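Local structure of Cas13d (6IV9) at residues A823-A827 with H828-V832; L183-Y186 with V187-V191; S850-H853 with Y854-R858; I747-H750 with C751-D755; V284-I287 with A288-V291. The protein probably matures its own CRISPR RNA and cleaves target RNA under the guidance of that RNA, using two HEPN domains. The protein carries 2 engineered substitutions. All blocks are in the same frame, centred on the assembly; numbering follows the deposited sequence.

Interaction 1 (A823-A827 with H828-V832). Engineered in segment 823-827: Ala-823 (natural residue Arg).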
loop_
_atom_site.group_PDB
_atom_site.type_symbol
_atom_site.label_atom_id
_atom_site.label_comp_id
_atom_site.label_asym_id
_atom_site.label_seq_id
_atom_site.Cartn_x
_atom_site.Cartn_y
_atom_site.Cartn_z
ATOM N N ALA A 823 -19.253 4.420 -11.158
ATOM C CA ALA A 823 -18.295 5.338 -10.512
ATOM C C ALA A 823 -18.642 5.480 -9.031
ATOM O O ALA A 823 -17.738 5.488 -8.230
ATOM C CB ALA A 823 -18.317 6.668 -11.207
ATOM N N ASN A 824 -19.922 5.608 -8.713
ATOM C CA ASN A 824 -20.362 5.740 -7.305
ATOM C C ASN A 824 -20.046 4.460 -6.526
ATOM O O ASN A 824 -19.587 4.556 -5.423
ATOM C CB ASN A 824 -21.842 6.109 -7.234
ATOM C CG ASN A 824 -22.115 7.503 -7.748
ATOM O OD1 ASN A 824 -21.231 8.339 -7.788
ATOM N ND2 ASN A 824 -23.340 7.763 -8.154
ATOM N N CYS A 825 -20.315 3.307 -7.115
ATOM C CA CYS A 825 -20.059 2.021 -6.434
ATOM C C CYS A 825 -18.557 1.868 -6.184
ATOM O O CYS A 825 -18.197 1.373 -5.159
ATOM C CB CYS A 825 -20.550 0.864 -7.287
ATOM S SG CYS A 825 -22.353 0.714 -7.347
ATOM N N ILE A 826 -17.736 2.258 -7.149
ATOM C CA ILE A 826 -16.262 2.151 -6.988
ATOM C C ILE A 826 -15.808 3.056 -5.843
ATOM O O ILE A 826 -15.145 2.588 -4.967
ATOM C CB ILE A 826 -15.582 2.527 -8.316
ATOM C CG1 ILE A 826 -15.859 1.475 -9.393
ATOM C CG2 ILE A 826 -14.102 2.781 -8.120
ATOM C CD1 ILE A 826 -15.567 1.923 -10.791
ATOM N N ALA A 827 -16.243 4.303 -5.858
ATOM C CA ALA A 827 -15.860 5.287 -4.826
ATOM C C ALA A 827 -16.334 4.871 -3.428
ATOM O O ALA A 827 -15.674 5.226 -2.497
ATOM C CB ALA A 827 -16.365 6.647 -5.195
ATOM N N HIS A 828 -17.457 4.177 -3.314
ATOM C CA HIS A 828 -18.022 3.860 -1.980
ATOM C C HIS A 828 -17.750 2.428 -1.534
ATOM O O HIS A 828 -18.339 2.034 -0.555
ATOM C CB HIS A 828 -19.521 4.127 -1.999
ATOM C CG HIS A 828 -19.825 5.526 -2.383
ATOM N ND1 HIS A 828 -21.037 5.915 -2.845
ATOM C CD2 HIS A 828 -19.059 6.625 -2.372
ATOM C CE1 HIS A 828 -21.005 7.198 -3.108
ATOM N NE2 HIS A 828 -19.814 7.649 -2.834
ATOM N N LEU A 829 -16.962 1.680 -2.294
ATOM C CA LEU A 829 -16.670 0.267 -1.957
ATOM C C LEU A 829 -17.973 -0.518 -1.784
ATOM O O LEU A 829 -18.035 -1.359 -0.938
ATOM C CB LEU A 829 -15.768 0.179 -0.726
ATOM C CG LEU A 829 -14.285 0.304 -1.046
ATOM C CD1 LEU A 829 -13.943 1.713 -1.463
ATOM C CD2 LEU A 829 -13.414 -0.142 0.106
ATOM N N THR A 830 -18.932 -0.282 -2.669
ATOM C CA THR A 830 -20.260 -0.941 -2.617
ATOM C C THR A 830 -20.120 -2.456 -2.746
ATOM O O THR A 830 -20.864 -3.163 -2.123
ATOM C CB THR A 830 -21.180 -0.390 -3.702
ATOM O OG1 THR A 830 -21.218 1.008 -3.482
ATOM C CG2 THR A 830 -22.561 -0.998 -3.647
ATOM N N VAL A 831 -19.168 -2.918 -3.532
ATOM C CA VAL A 831 -19.018 -4.381 -3.709
ATOM C C VAL A 831 -18.697 -4.994 -2.352
ATOM O O VAL A 831 -19.209 -6.035 -2.055
ATOM C CB VAL A 831 -17.911 -4.686 -4.726
ATOM C CG1 VAL A 831 -17.455 -6.121 -4.645
ATOM C CG2 VAL A 831 -18.332 -4.322 -6.134
ATOM N N VAL A 832 -17.788 -4.384 -1.613
ATOM C CA VAL A 832 -17.428 -4.920 -0.275
ATOM C C VAL A 832 -18.618 -4.772 0.661
ATOM O O VAL A 832 -18.949 -5.702 1.340
ATOM C CB VAL A 832 -16.169 -4.261 0.296
ATOM C CG1 VAL A 832 -15.858 -4.820 1.665
ATOM C CG2 VAL A 832 -15.011 -4.480 -0.642
HETATM O O HOH W 1 -17.034 -1.291 -5.067
#

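Interaction 2 (L183-Y186 with V187-V191)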
loop_
_atom_site.group_PDB
_atom_site.type_symbol
_atom_site.label_atom_id
_atom_site.label_comp_id
_atom_site.label_asym_id
_atom_site.label_seq_id
_atom_site.Cartn_x
_atom_site.Cartn_y
_atom_site.Cartn_z
ATOM N N LEU A 183 -2.398 7.985 -3.513
ATOM C CA LEU A 183 -3.139 8.707 -2.452
ATOM C C LEU A 183 -4.645 8.569 -2.695
ATOM O O LEU A 183 -5.363 8.452 -1.743
ATOM C CB LEU A 183 -2.709 10.168 -2.405
ATOM C CG LEU A 183 -1.347 10.411 -1.777
ATOM C CD1 LEU A 183 -0.935 11.856 -1.953
ATOM C CD2 LEU A 183 -1.349 10.014 -0.317
ATOM N N ALA A 184 -5.060 8.575 -3.957
ATOM C CA ALA A 184 -6.490 8.442 -4.294
ATOM C C ALA A 184 -7.012 7.092 -3.787
ATOM O O ALA A 184 -8.109 7.039 -3.278
ATOM C CB ALA A 184 -6.682 8.581 -5.771
ATOM N N VAL A 185 -6.228 6.039 -3.942
ATOM C CA VAL A 185 -6.671 4.710 -3.451
ATOM C C VAL A 185 -6.827 4.736 -1.927
ATOM O O VAL A 185 -7.855 4.372 -1.448
ATOM C CB VAL A 185 -5.630 3.646 -3.832
ATOM C CG1 VAL A 185 -5.846 2.366 -3.061
ATOM C CG2 VAL A 185 -5.573 3.389 -5.321
ATOM N N TYR A 186 -5.801 5.172 -1.213
ATOM C CA TYR A 186 -5.840 5.154 0.272
ATOM C C TYR A 186 -6.874 6.104 0.874
ATOM O O TYR A 186 -7.510 5.715 1.803
ATOM C CB TYR A 186 -4.436 5.103 0.872
ATOM C CG TYR A 186 -3.829 3.771 0.557
ATOM C CD1 TYR A 186 -4.267 2.630 1.193
ATOM C CD2 TYR A 186 -2.938 3.636 -0.479
ATOM C CE1 TYR A 186 -3.770 1.390 0.859
ATOM C CE2 TYR A 186 -2.412 2.406 -0.813
ATOM C CZ TYR A 186 -2.834 1.278 -0.149
ATOM O OH TYR A 186 -2.349 0.067 -0.506
ATOM N N VAL A 187 -7.001 7.322 0.369
ATOM C CA VAL A 187 -8.046 8.216 0.945
ATOM C C VAL A 187 -9.428 7.624 0.667
ATOM O O VAL A 187 -10.285 7.744 1.496
ATOM C CB VAL A 187 -7.935 9.685 0.516
ATOM C CG1 VAL A 187 -6.639 10.297 0.992
ATOM C CG2 VAL A 187 -8.128 9.873 -0.963
ATOM N N THR A 188 -9.610 7.020 -0.495
ATOM C CA THR A 188 -10.930 6.428 -0.783
ATOM C C THR A 188 -11.206 5.329 0.244
ATOM O O THR A 188 -12.273 5.298 0.791
ATOM C CB THR A 188 -10.997 5.890 -2.215
ATOM O OG1 THR A 188 -10.909 6.981 -3.114
ATOM C CG2 THR A 188 -12.275 5.129 -2.478
ATOM N N ASN A 189 -10.227 4.479 0.499
ATOM C CA ASN A 189 -10.409 3.385 1.479
ATOM C C ASN A 189 -10.639 3.948 2.887
ATOM O O ASN A 189 -11.480 3.436 3.573
ATOM C CB ASN A 189 -9.215 2.439 1.473
ATOM C CG ASN A 189 -9.141 1.617 0.211
ATOM O OD1 ASN A 189 -10.048 1.637 -0.580
ATOM N ND2 ASN A 189 -8.062 0.894 0.030
ATOM N N ILE A 190 -9.859 4.938 3.294
ATOM C CA ILE A 190 -9.993 5.501 4.668
ATOM C C ILE A 190 -11.376 6.138 4.849
ATOM O O ILE A 190 -12.004 5.903 5.840
ATOM C CB ILE A 190 -8.871 6.513 4.955
ATOM C CG1 ILE A 190 -7.492 5.857 4.937
ATOM C CG2 ILE A 190 -9.161 7.238 6.253
ATOM C CD1 ILE A 190 -6.348 6.823 5.002
ATOM N N VAL A 191 -11.831 6.901 3.872
ATOM C CA VAL A 191 -13.159 7.555 3.996
ATOM C C VAL A 191 -14.231 6.467 4.116
ATOM O O VAL A 191 -15.144 6.633 4.884
ATOM C CB VAL A 191 -13.418 8.481 2.800
ATOM C CG1 VAL A 191 -14.850 8.954 2.762
ATOM C CG2 VAL A 191 -12.469 9.654 2.801
#

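Interaction 3 (S850-H853 with Y854-R858)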
loop_
_atom_site.group_PDB
_atom_site.type_symbol
_atom_site.label_atom_id
_atom_site.label_comp_id
_atom_site.label_asym_id
_atom_site.label_seq_id
_atom_site.Cartn_x
_atom_site.Cartn_y
_atom_site.Cartn_z
ATOM N N SER A 850 -13.755 -12.190 -10.935
ATOM C CA SER A 850 -15.146 -12.608 -11.244
ATOM C C SER A 850 -16.095 -12.335 -10.075
ATOM O O SER A 850 -17.226 -12.026 -10.320
ATOM C CB SER A 850 -15.271 -13.991 -11.803
ATOM O OG SER A 850 -14.632 -14.904 -10.978
ATOM N N ILE A 851 -15.638 -12.505 -8.844
ATOM C CA ILE A 851 -16.539 -12.204 -7.703
ATOM C C ILE A 851 -16.867 -10.716 -7.721
ATOM O O ILE A 851 -17.995 -10.373 -7.626
ATOM C CB ILE A 851 -15.880 -12.575 -6.370
ATOM C CG1 ILE A 851 -15.621 -14.073 -6.264
ATOM C CG2 ILE A 851 -16.698 -12.052 -5.211
ATOM C CD1 ILE A 851 -14.788 -14.454 -5.084
ATOM N N TYR A 852 -15.853 -9.887 -7.889
ATOM C CA TYR A 852 -16.064 -8.428 -7.821
ATOM C C TYR A 852 -17.039 -7.975 -8.905
ATOM O O TYR A 852 -17.949 -7.256 -8.616
ATOM C CB TYR A 852 -14.715 -7.756 -8.062
ATOM C CG TYR A 852 -14.758 -6.256 -8.107
ATOM C CD1 TYR A 852 -14.606 -5.504 -6.962
ATOM C CD2 TYR A 852 -14.926 -5.584 -9.292
ATOM C CE1 TYR A 852 -14.643 -4.126 -6.990
ATOM C CE2 TYR A 852 -14.968 -4.208 -9.341
ATOM C CZ TYR A 852 -14.831 -3.473 -8.187
ATOM O OH TYR A 852 -14.861 -2.128 -8.252
ATOM N N HIS A 853 -16.813 -8.411 -10.130
ATOM C CA HIS A 853 -17.689 -8.003 -11.255
ATOM C C HIS A 853 -19.114 -8.553 -11.087
ATOM O O HIS A 853 -20.044 -7.858 -11.428
ATOM C CB HIS A 853 -16.985 -8.227 -12.587
ATOM C CG HIS A 853 -15.931 -7.203 -12.810
ATOM N ND1 HIS A 853 -16.221 -5.888 -12.974
ATOM C CD2 HIS A 853 -14.593 -7.293 -12.831
ATOM C CE1 HIS A 853 -15.114 -5.219 -13.118
ATOM N NE2 HIS A 853 -14.115 -6.047 -13.022
ATOM N N TYR A 854 -19.259 -9.775 -10.600
ATOM C CA TYR A 854 -20.640 -10.275 -10.430
ATOM C C TYR A 854 -21.382 -9.413 -9.404
ATOM O O TYR A 854 -22.453 -8.957 -9.670
ATOM C CB TYR A 854 -20.656 -11.743 -10.014
ATOM C CG TYR A 854 -22.062 -12.196 -9.741
ATOM C CD1 TYR A 854 -22.912 -12.508 -10.781
ATOM C CD2 TYR A 854 -22.571 -12.230 -8.457
ATOM C CE1 TYR A 854 -24.221 -12.871 -10.551
ATOM C CE2 TYR A 854 -23.880 -12.589 -8.207
ATOM C CZ TYR A 854 -24.706 -12.912 -9.261
ATOM O OH TYR A 854 -25.992 -13.257 -9.036
ATOM N N VAL A 855 -20.768 -9.171 -8.259
ATOM C CA VAL A 855 -21.416 -8.349 -7.205
ATOM C C VAL A 855 -21.646 -6.942 -7.749
ATOM O O VAL A 855 -22.702 -6.409 -7.556
ATOM C CB VAL A 855 -20.574 -8.328 -5.916
ATOM C CG1 VAL A 855 -21.148 -7.391 -4.880
ATOM C CG2 VAL A 855 -20.373 -9.715 -5.348
ATOM N N MET A 856 -20.670 -6.399 -8.456
ATOM C CA MET A 856 -20.816 -5.027 -8.991
ATOM C C MET A 856 -22.000 -4.976 -9.958
ATOM O O MET A 856 -22.762 -4.060 -9.866
ATOM C CB MET A 856 -19.555 -4.606 -9.745
ATOM C CG MET A 856 -19.666 -3.244 -10.365
ATOM S SD MET A 856 -19.761 -1.885 -9.202
ATOM C CE MET A 856 -18.049 -1.781 -8.697
ATOM N N GLN A 857 -22.113 -5.948 -10.849
ATOM C CA GLN A 857 -23.213 -5.976 -11.843
ATOM C C GLN A 857 -24.561 -6.106 -11.127
ATOM O O GLN A 857 -25.498 -5.489 -11.549
ATOM C CB GLN A 857 -22.916 -7.026 -12.908
ATOM C CG GLN A 857 -21.745 -6.631 -13.783
ATOM C CD GLN A 857 -21.285 -7.661 -14.776
ATOM O OE1 GLN A 857 -21.949 -8.651 -15.020
ATOM N NE2 GLN A 857 -20.130 -7.418 -15.357
ATOM N N ARG A 858 -24.631 -6.912 -10.081
ATOM C CA ARG A 858 -25.893 -7.033 -9.317
ATOM C C ARG A 858 -26.234 -5.685 -8.681
ATOM O O ARG A 858 -27.377 -5.324 -8.679
ATOM C CB ARG A 858 -25.774 -8.140 -8.274
ATOM C CG ARG A 858 -25.758 -9.535 -8.870
ATOM C CD ARG A 858 -27.064 -9.913 -9.539
ATOM N NE ARG A 858 -28.193 -9.692 -8.667
ATOM C CZ ARG A 858 -28.655 -10.572 -7.805
ATOM N NH1 ARG A 858 -28.084 -11.750 -7.676
ATOM N NH2 ARG A 858 -29.687 -10.272 -7.057
HETATM O O HOH W 2 -18.657 -5.076 -14.136
#

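Interaction 4 (I747-H750 with C751-D755)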
loop_
_atom_site.group_PDB
_atom_site.type_symbol
_atom_site.label_atom_id
_atom_site.label_comp_id
_atom_site.label_asym_id
_atom_site.label_seq_id
_atom_site.Cartn_x
_atom_site.Cartn_y
_atom_site.Cartn_z
ATOM N N ILE A 747 -8.334 3.912 -9.093
ATOM C CA ILE A 747 -7.260 4.586 -9.877
ATOM C C ILE A 747 -7.856 5.000 -11.227
ATOM O O ILE A 747 -7.612 6.095 -11.664
ATOM C CB ILE A 747 -6.064 3.637 -10.064
ATOM C CG1 ILE A 747 -5.347 3.356 -8.745
ATOM C CG2 ILE A 747 -5.127 4.153 -11.131
ATOM C CD1 ILE A 747 -4.329 2.264 -8.837
ATOM N N ALA A 748 -8.663 4.131 -11.818
ATOM C CA ALA A 748 -9.248 4.450 -13.133
ATOM C C ALA A 748 -10.120 5.712 -13.039
ATOM O O ALA A 748 -10.017 6.553 -13.912
ATOM C CB ALA A 748 -10.022 3.263 -13.625
ATOM N N ILE A 749 -10.947 5.828 -12.003
ATOM C CA ILE A 749 -11.823 7.023 -11.825
ATOM C C ILE A 749 -10.964 8.268 -11.591
ATOM O O ILE A 749 -11.214 9.284 -12.201
ATOM C CB ILE A 749 -12.788 6.816 -10.645
ATOM C CG1 ILE A 749 -13.845 5.761 -10.955
ATOM C CG2 ILE A 749 -13.407 8.133 -10.229
ATOM C CD1 ILE A 749 -14.718 6.098 -12.107
ATOM N N HIS A 750 -9.965 8.151 -10.734
ATOM C CA HIS A 750 -9.091 9.308 -10.438
ATOM C C HIS A 750 -8.435 9.798 -11.734
ATOM O O HIS A 750 -8.435 10.975 -11.971
ATOM C CB HIS A 750 -8.015 8.867 -9.448
ATOM C CG HIS A 750 -6.832 9.765 -9.428
ATOM N ND1 HIS A 750 -6.825 10.928 -8.745
ATOM C CD2 HIS A 750 -5.640 9.684 -10.034
ATOM C CE1 HIS A 750 -5.682 11.520 -8.913
ATOM N NE2 HIS A 750 -4.945 10.786 -9.692
ATOM N N CYS A 751 -7.913 8.880 -12.533
ATOM C CA CYS A 751 -7.242 9.224 -13.811
ATOM C C CYS A 751 -8.211 9.829 -14.829
ATOM O O CYS A 751 -7.807 10.733 -15.527
ATOM C CB CYS A 751 -6.549 8.006 -14.373
ATOM S SG CYS A 751 -5.137 7.552 -13.348
ATOM N N LEU A 752 -9.421 9.287 -14.913
ATOM C CA LEU A 752 -10.426 9.819 -15.860
ATOM C C LEU A 752 -10.755 11.265 -15.484
ATOM O O LEU A 752 -10.757 12.089 -16.352
ATOM C CB LEU A 752 -11.679 8.951 -15.783
ATOM C CG LEU A 752 -12.899 9.489 -16.521
ATOM C CD1 LEU A 752 -12.616 9.675 -17.991
ATOM C CD2 LEU A 752 -14.098 8.586 -16.328
ATOM N N GLU A 753 -11.004 11.542 -14.210
ATOM C CA GLU A 753 -11.307 12.935 -13.813
ATOM C C GLU A 753 -10.094 13.832 -14.108
ATOM O O GLU A 753 -10.264 14.904 -14.642
ATOM C CB GLU A 753 -11.621 12.997 -12.322
ATOM C CG GLU A 753 -12.849 12.228 -11.907
ATOM C CD GLU A 753 -13.246 12.487 -10.463
ATOM O OE1 GLU A 753 -12.499 13.143 -9.767
ATOM O OE2 GLU A 753 -14.286 12.032 -10.056
ATOM N N ARG A 754 -8.904 13.372 -13.761
ATOM C CA ARG A 754 -7.671 14.156 -13.992
ATOM C C ARG A 754 -7.453 14.382 -15.493
ATOM O O ARG A 754 -7.199 15.494 -15.883
ATOM C CB ARG A 754 -6.511 13.339 -13.424
ATOM C CG ARG A 754 -5.124 13.854 -13.772
ATOM C CD ARG A 754 -4.059 12.794 -13.594
ATOM N NE ARG A 754 -4.008 11.884 -14.707
ATOM C CZ ARG A 754 -3.345 10.754 -14.722
ATOM N NH1 ARG A 754 -2.655 10.395 -13.666
ATOM N NH2 ARG A 754 -3.359 9.987 -15.788
ATOM N N ASP A 755 -7.554 13.325 -16.282
ATOM C CA ASP A 755 -7.335 13.365 -17.749
ATOM C C ASP A 755 -8.397 14.243 -18.418
ATOM O O ASP A 755 -8.052 15.001 -19.288
ATOM C CB ASP A 755 -7.195 11.955 -18.321
ATOM C CG ASP A 755 -5.990 11.194 -17.790
ATOM O OD1 ASP A 755 -5.067 11.828 -17.328
ATOM O OD2 ASP A 755 -5.998 9.988 -17.856
HETATM O O HOH W 3 -2.498 11.374 -10.921
#

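Interaction 5 (V284-I287 with A288-V291). Engineered in segment 288-291: Ala-288 (natural residue Arg).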
loop_
_atom_site.group_PDB
_atom_site.type_symbol
_atom_site.label_atom_id
_atom_site.label_comp_id
_atom_site.label_asym_id
_atom_site.label_seq_id
_atom_site.Cartn_x
_atom_site.Cartn_y
_atom_site.Cartn_z
ATOM N N VAL A 284 -7.711 14.250 6.097
ATOM C CA VAL A 284 -8.069 13.168 5.145
ATOM C C VAL A 284 -9.062 13.742 4.135
ATOM O O VAL A 284 -8.898 13.505 2.974
ATOM C CB VAL A 284 -8.664 11.965 5.891
ATOM C CG1 VAL A 284 -9.387 11.027 4.954
ATOM C CG2 VAL A 284 -7.610 11.216 6.672
ATOM N N GLY A 285 -10.033 14.514 4.597
ATOM C CA GLY A 285 -11.024 15.122 3.697
ATOM C C GLY A 285 -10.372 16.070 2.708
ATOM O O GLY A 285 -10.758 16.072 1.560
ATOM N N GLN A 286 -9.404 16.843 3.170
ATOM C CA GLN A 286 -8.689 17.812 2.307
ATOM C C GLN A 286 -7.931 17.065 1.205
ATOM O O GLN A 286 -7.989 17.478 0.068
ATOM C CB GLN A 286 -7.772 18.672 3.168
ATOM C CG GLN A 286 -6.633 19.323 2.409
ATOM C CD GLN A 286 -7.074 20.461 1.527
ATOM O OE1 GLN A 286 -8.150 21.003 1.666
ATOM N NE2 GLN A 286 -6.218 20.824 0.597
ATOM N N ILE A 287 -7.275 15.964 1.551
ATOM C CA ILE A 287 -6.531 15.175 0.537
ATOM C C ILE A 287 -7.532 14.639 -0.485
ATOM O O ILE A 287 -7.268 14.720 -1.652
ATOM C CB ILE A 287 -5.702 14.057 1.181
ATOM C CG1 ILE A 287 -4.663 14.617 2.151
ATOM C CG2 ILE A 287 -5.052 13.223 0.106
ATOM C CD1 ILE A 287 -4.030 13.588 3.025
ATOM N N ALA A 288 -8.689 14.191 -0.021
ATOM C CA ALA A 288 -9.727 13.647 -0.917
ATOM C C ALA A 288 -10.165 14.725 -1.907
ATOM O O ALA A 288 -10.329 14.426 -3.052
ATOM C CB ALA A 288 -10.881 13.132 -0.116
ATOM N N GLN A 289 -10.256 15.967 -1.451
ATOM C CA GLN A 289 -10.684 17.108 -2.301
ATOM C C GLN A 289 -9.606 17.479 -3.323
ATOM O O GLN A 289 -9.900 18.251 -4.202
ATOM C CB GLN A 289 -11.076 18.293 -1.427
ATOM C CG GLN A 289 -12.349 18.058 -0.643
ATOM C CD GLN A 289 -12.516 19.098 0.434
ATOM O OE1 GLN A 289 -12.179 20.252 0.259
ATOM N NE2 GLN A 289 -13.013 18.684 1.573
ATOM N N CYS A 290 -8.384 17.014 -3.124
ATOM C CA CYS A 290 -7.275 17.323 -4.045
ATOM C C CYS A 290 -7.089 16.247 -5.108
ATOM O O CYS A 290 -6.483 16.555 -6.093
ATOM C CB CYS A 290 -5.975 17.428 -3.277
ATOM S SG CYS A 290 -5.926 18.882 -2.211
ATOM N N VAL A 291 -7.533 15.024 -4.853
ATOM C CA VAL A 291 -7.325 13.933 -5.842
ATOM C C VAL A 291 -8.635 13.515 -6.512
ATOM O O VAL A 291 -8.572 12.677 -7.382
ATOM C CB VAL A 291 -6.604 12.748 -5.187
ATOM C CG1 VAL A 291 -5.197 13.116 -4.785
ATOM C CG2 VAL A 291 -7.372 12.250 -3.989
#

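Interaction 1 (A823-A827 with H828-V832)
His-828 folds back over the last turn of helix 816-827, where it meets Asn-824 and Ala-827. Its backbone N donates to Asn-824 O at 3.0 Å. The side chain then leaves with CG anti to its own carbonyl carbon (chi1 -57°), which carries the ring over the same oxygen. CB lies 3.5 Å from Asn-824 O. CG comes closer, 3.2 Å from Asn-824 O. The ring then branches. ND1 passes that oxygen at a poor angle for a hydrogen bond, while CD2 turns to Ala-827 and lies 3.9 Å from Ala-827 CB. CE1 and NE2, at the far end, draw away from Asn-824 O. Tyr-206 stacks on the ring. Ala-823 is an engineered residue; the natural arginine there and His-828 have the R-X4-H spacing, consistent with a HEPN nuclease motif. With an alanine in place of His-828, Tyr-206 would probably lose its stacking partner and Asn-824 O the ring that lies across it. Beyond His-828 the helix closes in a Schellman motif, with Leu-829 as the C-prime residue at positive phi. Thr-830 N donates to Cys-825 O at 3.1 Å, in the carbonyl plane. Leu-829 N gives a weak bond to Ile-826 O. Thr-830 CB packs 3.8 Å from Cys-825 CB. Water 1 donates to Cys-825 O at 2.9 Å and accepts from Val-831 N.

Interaction 2 (L183-Y186 with V187-V191)
Thr-188 holds Ala-184 O with two bonds, and this is the tight part of the contact. The hydroxyl OG1 donates to Ala-184 O at 2.8 Å. The backbone N of Thr-188 reaches the same oxygen at 3.2 Å, from the opposite face of the carbonyl plane. OG1 can do this because it stands beside its own backbone N (chi1 -66°). Close packing goes on along the same turns. Val-187 CG2 lies 3.2 Å from Leu-183 O, and Ile-190 CG1 lies 3.1 Å from Tyr-186 O. The other side is looser. Val-185 and Asn-189 extend alongside each other, with Val-185 CG1 4.1 Å from Asn-189 ND2. The same methyl, CG1, sits over the centre of one face of the Tyr-186 ring. The ring comes no nearer to the amide than 4.3 Å, from Tyr-186 CD1 to Asn-189 ND2. No part of the contact faces open solvent. Tyr-186 OH bonds to Asp-516, and helices 713-760 and 267-291 pack on Val-185 and Val-187. A threonine hydroxyl bonded to the carbonyl four residues back is a common feature of buried alpha helices, here helix 168-197 in a helical bundle.

Interaction 3 (S850-H853 with Y854-R858)
Tyr-852 and Met-856 run next to each other from successive turns of helix 848-861. The side-chain contacts here run mainly from i to i+4 along this alpha helix. The backbone bonds are regular; Val-855 N, for example, donates to Ile-851 O at 3.1 Å and Met-856 N to Tyr-852 O at 2.9 Å. Apolar contacts come next. The Met-856 chain bends at chi2 (67°) and chi3 (76°), which brings CE to the end of the tyrosine. CE lies 3.7 Å from Tyr-852 CZ, oblique to the ring. Ile-851 CG2 and Val-855 CG2 touch more loosely, at 4.4 Å. Among the rings, Tyr-852 CD2 sits over the centre of one His-853 face, while His-853 CE1 lies at the edge of the Tyr-852 ring. Tyr-854 has Arg-858 CG over one face. The polar ends are held mostly from outside: Tyr-852 OH by Asn-742, His-853 NE2 by Tyr-745 and Gln-857 OE1 by Thr-886 N. Arg-858 NH1 donates to Tyr-854 OH at 2.9 Å, with the oxygen in the guanidinium plane, and also makes a salt bridge with Asp-841. These partners tie the helix to its neighbours. Water 2 links the last pair, 2.8 Å from His-853 ND1 and accepting from Gln-857 NE2 at 3.0 Å.

Interaction 4 (I747-H750 with C751-D755)
The His-750 ring and the Arg-754 guanidinium are joined edge to edge by water 3, which lies in the plane of both. The water is 2.8 Å from His-750 NE2 and accepts from Arg-754 NH1 at 2.9 Å. One face of the guanidinium carries Cys-751 CB, offset toward the rim. Another part of its edge takes Asp-755 OD1. His-750 and Arg-754 stand one turn apart on the long alpha helix 713-760, and Arg-754 N donates to His-750 O as i+4 to i. The salt bridge is side-on. NE of Arg-754 reaches Asp-755 OD1 at 2.8 Å, from above the carboxylate plane. NH2 of Arg-754 meets the same oxygen at its syn lone pair. Both nitrogens close on one oxygen, which lies in the guanidinium plane; this side-on grip limits rotation of the guanidinium. Asp-755 OD2 also bonds to Tyr-899 OH. On the other side of the ring, His-750 ND1 bonds to Val-291 O of helix 267-291. The ring is therefore fixed at both nitrogens. CG of His-750 is anti to the backbone N (chi1 160°), which sets the ring beside the carbonyl carbon and next to Cys-751; the sulfur SG lies oblique to it, 5.0 Å from the ring centroid. Ile-749 slants across Glu-753, its CG2 near OE2, and Glu-753 OE1 bonds to His-293 N. The bound RNA is close: Ile-747 packs on a phosphate. Ile-747 CG2 touches Cys-751 SG at 4.1 Å.

Interaction 5 (V284-I287 with A288-V291)
Gln-289 lies along the turn below it, its chain running back over Gly-285. CG is anti to its own carbonyl carbon (chi1 -69°) and the chain is extended beyond it. This places CG 3.4 Å from Gly-285 O and takes the amide past that carbonyl. Glycine has no side chain to meet it. The amide stays near that carbonyl, and its NE2 makes a weak bond with Leu-213 O. Shortened to alanine, Gln-289 would probably leave Leu-213 O without this weak donor and Gly-285 O without the chain that lies across it. Gln-286 leaves roughly at right angles to Gln-289, and Gln-286 OE1 ends 4.3 Å from Gln-289 OE1. Its CG is anti to the backbone N (chi1 158°), and the chain bends at chi2, so NE2 comes 3.4 Å from Cys-290 SG. That amide has stronger partners: OE1 bonds to Arg-216 and NE2 to Asp-302. Cys-290 points back toward the first turn, with CB 3.4 Å from Ile-287 O. Val-291 puts CG2 at 3.4 Å from Ile-287 O. The backbone tightens here. Ala-288 N donates to Val-284 O at 3.1 Å, four residues back. Cys-290 N instead bonds to Ile-287 O at 2.9 Å, from above the carbonyl plane, while its bond to Gln-286 O is weak. This three-residue spacing suits the last turn of helix 267-291. Ala-288 is engineered from arginine. The natural arginine and the histidine five positions on have the R-X4-H spacing, consistent with a HEPN nuclease motif.

Interactions 2, 3, 4 and 5 are buried; interaction 1 is only partly so, its Asn-824 being exposed. Interaction 2 is central and touches interactions 1, 4 and 5, mostly through aliphatic side chains such as Val-187 on Ile-287. Interaction 4 meets interaction 5 through a polar pair instead, His-750 ND1 with Val-291 O, and meets interaction 1 through Ile-749. Interaction 3 touches interaction 1 alone, with Met-856 on Cys-825. Interactions 1 and 5 each hold an engineered alanine of a probable HEPN motif, yet do not touch; their centres lie 18 Å apart. Both end a helix, whereas interactions 2, 3 and 4 sit within one. Interaction 4 carries a salt bridge and lies nearest the RNA.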